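Long-range contact in xylanase and alpha-amylase inhibitor protein (Scadoxus multiflorus, PDB 3MU7), which inhibits both xylanase and alpha-amylase and has the TIM-barrel fold of glycosyl hydrolase family 18: residues S17-C22 / E57-H62. Sequence-based numbering, arbitrary orientation.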
loop_
_atom_site.group_PDB
_atom_site.type_symbol
_atom_site.label_atom_id
_atom_site.label_comp_id
_atom_site.label_asym_id
_atom_site.label_seq_id
_atom_site.Cartn_x
_atom_site.Cartn_y
_atom_site.Cartn_z
ATOM N N SER A 17 -17.684 3.226 -1.166
ATOM C CA SER A 17 -17.451 1.883 -1.675
ATOM C C SER A 17 -16.180 1.799 -2.522
ATOM O O SER A 17 -15.690 2.805 -3.042
ATOM C CB SER A 17 -18.640 1.410 -2.506
ATOM O OG SER A 17 -18.665 2.101 -3.736
ATOM N N LEU A 18 -15.675 0.585 -2.686
ATOM C CA LEU A 18 -14.500 0.376 -3.514
ATOM C C LEU A 18 -14.763 0.843 -4.946
ATOM O O LEU A 18 -13.952 1.564 -5.530
ATOM C CB LEU A 18 -14.081 -1.089 -3.482
ATOM C CG LEU A 18 -12.909 -1.470 -4.394
ATOM C CD1 LEU A 18 -11.686 -0.623 -4.108
ATOM C CD2 LEU A 18 -12.580 -2.930 -4.230
ATOM N N GLU A 19 -15.903 0.452 -5.513
ATOM C CA GLU A 19 -16.215 0.862 -6.882
ATOM C C GLU A 19 -16.344 2.387 -7.016
ATOM O O GLU A 19 -15.847 2.958 -7.985
ATOM C CB GLU A 19 -17.433 0.116 -7.445
ATOM C CG GLU A 19 -18.718 0.323 -6.662
ATOM C CD GLU A 19 -19.789 -0.718 -6.949
ATOM O OE1 GLU A 19 -19.554 -1.643 -7.757
ATOM O OE2 GLU A 19 -20.870 -0.619 -6.329
ATOM N N ALA A 20 -16.970 3.050 -6.042
ATOM C CA ALA A 20 -17.088 4.510 -6.087
ATOM C C ALA A 20 -15.737 5.199 -5.898
ATOM O O ALA A 20 -15.471 6.249 -6.483
ATOM C CB ALA A 20 -18.100 5.002 -5.072
ATOM N N THR A 21 -14.876 4.591 -5.091
ATOM C CA THR A 21 -13.516 5.089 -4.906
ATOM C C THR A 21 -12.795 5.109 -6.254
ATOM O O THR A 21 -12.207 6.119 -6.654
ATOM C CB THR A 21 -12.792 4.231 -3.855
ATOM O OG1 THR A 21 -13.439 4.427 -2.595
ATOM C CG2 THR A 21 -11.325 4.598 -3.715
ATOM N N CYS A 22 -12.892 4.008 -6.988
ATOM C CA CYS A 22 -12.301 3.943 -8.313
ATOM C C CYS A 22 -12.938 4.922 -9.287
ATOM O O CYS A 22 -12.234 5.521 -10.097
ATOM C CB CYS A 22 -12.357 2.518 -8.842
ATOM S SG CYS A 22 -11.277 1.483 -7.854
ATOM N N GLU A 57 -15.681 -8.749 -5.139
ATOM C CA GLU A 57 -15.373 -9.287 -6.457
ATOM C C GLU A 57 -15.764 -8.351 -7.624
ATOM O O GLU A 57 -14.893 -7.959 -8.405
ATOM C CB GLU A 57 -15.955 -10.694 -6.660
ATOM C CG GLU A 57 -15.668 -11.219 -8.062
ATOM C CD GLU A 57 -16.200 -12.603 -8.349
ATOM O OE1 GLU A 57 -16.683 -13.288 -7.432
ATOM O OE2 GLU A 57 -16.104 -13.009 -9.524
ATOM N N PRO A 58 -17.063 -7.986 -7.754
ATOM C CA PRO A 58 -17.411 -7.142 -8.905
ATOM C C PRO A 58 -16.835 -5.734 -8.812
ATOM O O PRO A 58 -16.607 -5.096 -9.836
ATOM C CB PRO A 58 -18.944 -7.100 -8.862
ATOM C CG PRO A 58 -19.298 -7.409 -7.464
ATOM C CD PRO A 58 -18.266 -8.393 -6.999
ATOM N N GLN A 59 -16.598 -5.264 -7.592
ATOM C CA GLN A 59 -16.041 -3.929 -7.394
ATOM C C GLN A 59 -14.577 -3.862 -7.821
ATOM O O GLN A 59 -14.147 -2.884 -8.442
ATOM C CB GLN A 59 -16.198 -3.496 -5.946
ATOM C CG GLN A 59 -17.621 -3.533 -5.430
ATOM C CD GLN A 59 -17.723 -2.772 -4.132
ATOM O OE1 GLN A 59 -17.537 -1.559 -4.109
ATOM N NE2 GLN A 59 -17.965 -3.486 -3.028
ATOM N N ILE A 60 -13.823 -4.908 -7.493
ATOM C CA ILE A 60 -12.442 -5.040 -7.942
ATOM C C ILE A 60 -12.406 -5.033 -9.474
ATOM O O ILE A 60 -11.623 -4.305 -10.091
ATOM C CB ILE A 60 -11.807 -6.347 -7.406
ATOM C CG1 ILE A 60 -11.600 -6.270 -5.892
ATOM C CG2 ILE A 60 -10.482 -6.622 -8.094
ATOM C CD1 ILE A 60 -11.499 -7.630 -5.217
ATOM N N LYS A 61 -13.272 -5.840 -10.086
ATOM C CA LYS A 61 -13.325 -5.922 -11.543
ATOM C C LYS A 61 -13.699 -4.580 -12.160
ATOM O O LYS A 61 -13.144 -4.184 -13.181
ATOM C CB LYS A 61 -14.293 -7.016 -11.998
ATOM C CG LYS A 61 -13.830 -8.417 -11.665
ATOM C CD LYS A 61 -14.919 -9.424 -12.010
ATOM C CE LYS A 61 -14.530 -10.831 -11.622
ATOM N NZ LYS A 61 -15.614 -11.798 -11.970
ATOM N N HIS A 62 -14.631 -3.873 -11.534
ATOM C CA HIS A 62 -14.993 -2.552 -12.023
ATOM C C HIS A 62 -13.787 -1.602 -11.980
ATOM O O HIS A 62 -13.495 -0.900 -12.949
ATOM C CB HIS A 62 -16.154 -1.952 -11.239
ATOM C CG HIS A 62 -16.477 -0.561 -11.672
ATOM N ND1 HIS A 62 -17.058 -0.289 -12.890
ATOM C CD2 HIS A 62 -16.259 0.638 -11.085
ATOM C CE1 HIS A 62 -17.207 1.016 -13.028
ATOM N NE2 HIS A 62 -16.723 1.602 -11.948
HETATM O O HOH W 1 -17.470 -1.479 -1.006
#
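The flat amide of Gln-59 reaches across two neighbouring outer helices of the TIM barrel to the opening turn of the other, where its OE1 accepts from Glu-19 N at 2.9 Å. The bond is nearly straight, 167° at the hydrogen, and its donor is tilted 21° from the amide plane. The carboxylate of Glu-19 lies across the Gln-59 chain, its plane turned well away from the amide, while Glu-19 CB meets the imidazole of His-62 obliquely at CD2. The helices precede and follow strand 29-37 in the chain; their segments 18-22 and 57-62 run 10° from parallel, the axes approaching to 8.5 Å. Ser-17 N-caps the first helix, OG accepting from Ala-20 N, whereas the glutamine of the other helix serves the adjacent first-turn amide. Glu-19 CG, between its backbone N and carbonyl carbon, packs 3.4 Å from Gln-59 OE1. Deeper in, Leu-18 CD2 touches Ile-60 CG1 at 3.9 Å, and the Cys-22 to Cys-63 disulfide ties the helices covalently. His-62 NE2, next to CD2 in the ring, is hydrogen-bonded to Asp-23 OD1. One water bridges the helices beside the direct bond, accepting from Leu-18 N at 3.2 Å and from Gln-59 NE2 at 2.9 Å.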